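Local coordinates for protein PTS system, cellobiose-specific IIA component (Bacillus anthracis, PDB 3K1S) that probably relays phosphate from the general phosphotransferase proteins to the sugar-specific components that import and phosphorylate cellobiose, at residues F13-N18 and N53-F58. Residues are numbered along the deposited sequence; the frame is centred on the assembly and turned at random.
Sequences FQLILN and NEAHHF
Phe58 lays one face of its ring over the side chain of Gln14, whose CB sits over the face 3.7 Å from the ring centroid, a CH-pi contact. From there the Gln14 chain bends at its second torsion, which keeps its amide near the ring, with the two planes 41° apart. Leu15 works on the inner side: its CD2 branch runs alongside Phe58, pointing the opposite way, 3.7 Å from Phe58 CB. The same Leu15 CD2 reaches 3.3 Å from the carbonyl O of Ala55. This is the tightly packed part; Leu15 and Ala55 are both buried, and helix 76-108 closes over them through Gln82 and Leu85.

One turn on from Gln14, Asn18 presses CB against Ala55 CB at 3.9 Å. Its CG stands anti to the carbonyl carbon (chi1 -67°), turning the amide back along its own helix. There Asn18 ND2 donates to Gln14 O over 2.7 Å, and the ND2 bond limits how the amide can rotate. That carbonyl also accepts from Asn18 N, the two donors arriving from opposite faces of its plane. Asn18 ND2 approaches the Phe58 ring obliquely, while OD1 rests 3.4 Å from Glu54 CB.

Toward solvent the contact thins. Glu54 offers little more than its CB, and its carboxylate swings off from helix 10-34; a bound sodium ion lies about 5 Å from this side chain. No hydrogen bond or salt bridge joins the two segments, so side-chain packing carries the contact. The axes of the segments come within 8.7 Å at their closest. Segments 13-18 and 53-58 run nearly antiparallel (164°) and join helices 10-34 and 38-67, the first two of the up-down-up three-helix bundle, the spectrin repeat-like fold of lactose/cellobiose-specific IIA proteins.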
loop_
_atom_site.group_PDB
_atom_site.type_symbol
_atom_site.label_atom_id
_atom_site.label_comp_id
_atom_site.label_asym_id
_atom_site.label_seq_id
_atom_site.Cartn_x
_atom_site.Cartn_y
_atom_site.Cartn_z
ATOM N N PHE A 13 -11.982 -3.555 -14.217
ATOM C CA PHE A 13 -11.259 -4.706 -14.789
ATOM C C PHE A 13 -9.948 -4.316 -15.483
ATOM O O PHE A 13 -8.937 -5.016 -15.353
ATOM C CB PHE A 13 -12.144 -5.488 -15.765
ATOM C CG PHE A 13 -13.296 -6.205 -15.110
ATOM C CD1 PHE A 13 -13.095 -7.406 -14.430
ATOM C CD2 PHE A 13 -14.590 -5.688 -15.187
ATOM C CE1 PHE A 13 -14.156 -8.076 -13.834
ATOM C CE2 PHE A 13 -15.665 -6.351 -14.586
ATOM C CZ PHE A 13 -15.446 -7.550 -13.917
ATOM N N GLN A 14 -9.976 -3.206 -16.223
ATOM C CA GLN A 14 -8.806 -2.708 -16.942
ATOM C C GLN A 14 -7.739 -2.216 -15.971
ATOM O O GLN A 14 -6.547 -2.444 -16.181
ATOM C CB GLN A 14 -9.189 -1.564 -17.897
ATOM C CG GLN A 14 -10.165 -1.952 -19.015
ATOM C CD GLN A 14 -9.491 -2.624 -20.199
ATOM O OE1 GLN A 14 -8.684 -3.545 -20.036
ATOM N NE2 GLN A 14 -9.827 -2.167 -21.407
ATOM N N LEU A 15 -8.172 -1.525 -14.920
ATOM C CA LEU A 15 -7.257 -1.048 -13.887
ATOM C C LEU A 15 -6.578 -2.208 -13.165
ATOM O O LEU A 15 -5.397 -2.137 -12.849
ATOM C CB LEU A 15 -7.986 -0.164 -12.872
ATOM C CG LEU A 15 -8.334 1.270 -13.265
ATOM C CD1 LEU A 15 -9.207 1.890 -12.190
ATOM C CD2 LEU A 15 -7.093 2.118 -13.497
ATOM N N ILE A 16 -7.336 -3.265 -12.905
ATOM C CA ILE A 16 -6.834 -4.433 -12.180
ATOM C C ILE A 16 -5.846 -5.204 -13.058
ATOM O O ILE A 16 -4.772 -5.607 -12.597
ATOM C CB ILE A 16 -8.003 -5.320 -11.648
ATOM C CG1 ILE A 16 -8.813 -4.540 -10.593
ATOM C CG2 ILE A 16 -7.487 -6.645 -11.055
ATOM C CD1 ILE A 16 -10.139 -5.185 -10.171
ATOM N N LEU A 17 -6.188 -5.367 -14.334
ATOM C CA LEU A 17 -5.297 -6.031 -15.284
ATOM C C LEU A 17 -3.915 -5.366 -15.333
ATOM O O LEU A 17 -2.895 -6.021 -15.093
ATOM C CB LEU A 17 -5.924 -6.069 -16.684
ATOM C CG LEU A 17 -5.143 -6.742 -17.819
ATOM C CD1 LEU A 17 -4.945 -8.222 -17.545
ATOM C CD2 LEU A 17 -5.866 -6.542 -19.142
ATOM N N ASN A 18 -3.902 -4.069 -15.640
ATOM C CA ASN A 18 -2.671 -3.300 -15.832
ATOM C C ASN A 18 -1.886 -3.092 -14.536
ATOM O O ASN A 18 -0.677 -3.327 -14.497
ATOM C CB ASN A 18 -2.981 -1.956 -16.513
ATOM C CG ASN A 18 -3.461 -2.129 -17.945
ATOM O OD1 ASN A 18 -2.657 -2.286 -18.870
ATOM N ND2 ASN A 18 -4.780 -2.099 -18.136
ATOM N N ASN A 53 1.754 3.278 -16.354
ATOM C CA ASN A 53 1.338 4.292 -17.323
ATOM C C ASN A 53 0.000 3.922 -17.967
ATOM O O ASN A 53 -0.897 4.760 -18.063
ATOM C CB ASN A 53 2.406 4.517 -18.397
ATOM C CG ASN A 53 3.604 5.316 -17.889
ATOM O OD1 ASN A 53 3.605 5.843 -16.777
ATOM N ND2 ASN A 53 4.635 5.410 -18.719
ATOM N N GLU A 54 -0.133 2.665 -18.390
ATOM C CA GLU A 54 -1.369 2.181 -19.015
ATOM C C GLU A 54 -2.556 2.242 -18.054
ATOM O O GLU A 54 -3.667 2.614 -18.446
ATOM C CB GLU A 54 -1.186 0.754 -19.529
ATOM C CG GLU A 54 -0.165 0.618 -20.637
ATOM C CD GLU A 54 -0.681 1.125 -21.969
ATOM O OE1 GLU A 54 -1.894 0.958 -22.253
ATOM O OE2 GLU A 54 0.132 1.682 -22.735
ATOM N N ALA A 55 -2.320 1.870 -16.799
ATOM C CA ALA A 55 -3.350 1.969 -15.772
ATOM C C ALA A 55 -3.710 3.438 -15.535
ATOM O O ALA A 55 -4.880 3.780 -15.341
ATOM C CB ALA A 55 -2.881 1.317 -14.483
ATOM N N HIS A 56 -2.695 4.298 -15.561
ATOM C CA HIS A 56 -2.879 5.718 -15.294
ATOM C C HIS A 56 -3.831 6.352 -16.310
ATOM O O HIS A 56 -4.651 7.197 -15.952
ATOM C CB HIS A 56 -1.526 6.440 -15.261
ATOM C CG HIS A 56 -1.599 7.852 -14.772
ATOM N ND1 HIS A 56 -1.222 8.930 -15.547
ATOM C CD2 HIS A 56 -2.008 8.366 -13.587
ATOM C CE1 HIS A 56 -1.393 10.045 -14.861
ATOM N NE2 HIS A 56 -1.867 9.731 -13.668
ATOM N N HIS A 57 -3.738 5.927 -17.567
ATOM C CA HIS A 57 -4.646 6.417 -18.601
ATOM C C HIS A 57 -6.120 6.322 -18.200
ATOM O O HIS A 57 -6.882 7.260 -18.450
ATOM C CB HIS A 57 -4.403 5.715 -19.940
ATOM C CG HIS A 57 -3.067 6.020 -20.548
ATOM N ND1 HIS A 57 -2.599 7.306 -20.715
ATOM C CD2 HIS A 57 -2.104 5.203 -21.039
ATOM C CE1 HIS A 57 -1.403 7.268 -21.277
ATOM N NE2 HIS A 57 -1.080 6.004 -21.483
ATOM N N PHE A 58 -6.518 5.199 -17.591
ATOM C CA PHE A 58 -7.898 5.005 -17.119
ATOM C C PHE A 58 -8.207 5.896 -15.918
ATOM O O PHE A 58 -9.321 6.408 -15.780
ATOM C CB PHE A 58 -8.166 3.538 -16.745
ATOM C CG PHE A 58 -7.970 2.576 -17.879
ATOM C CD1 PHE A 58 -8.971 2.381 -18.825
ATOM C CD2 PHE A 58 -6.788 1.851 -17.992
ATOM C CE1 PHE A 58 -8.790 1.488 -19.888
ATOM C CE2 PHE A 58 -6.596 0.963 -19.049
ATOM C CZ PHE A 58 -7.600 0.782 -20.000
#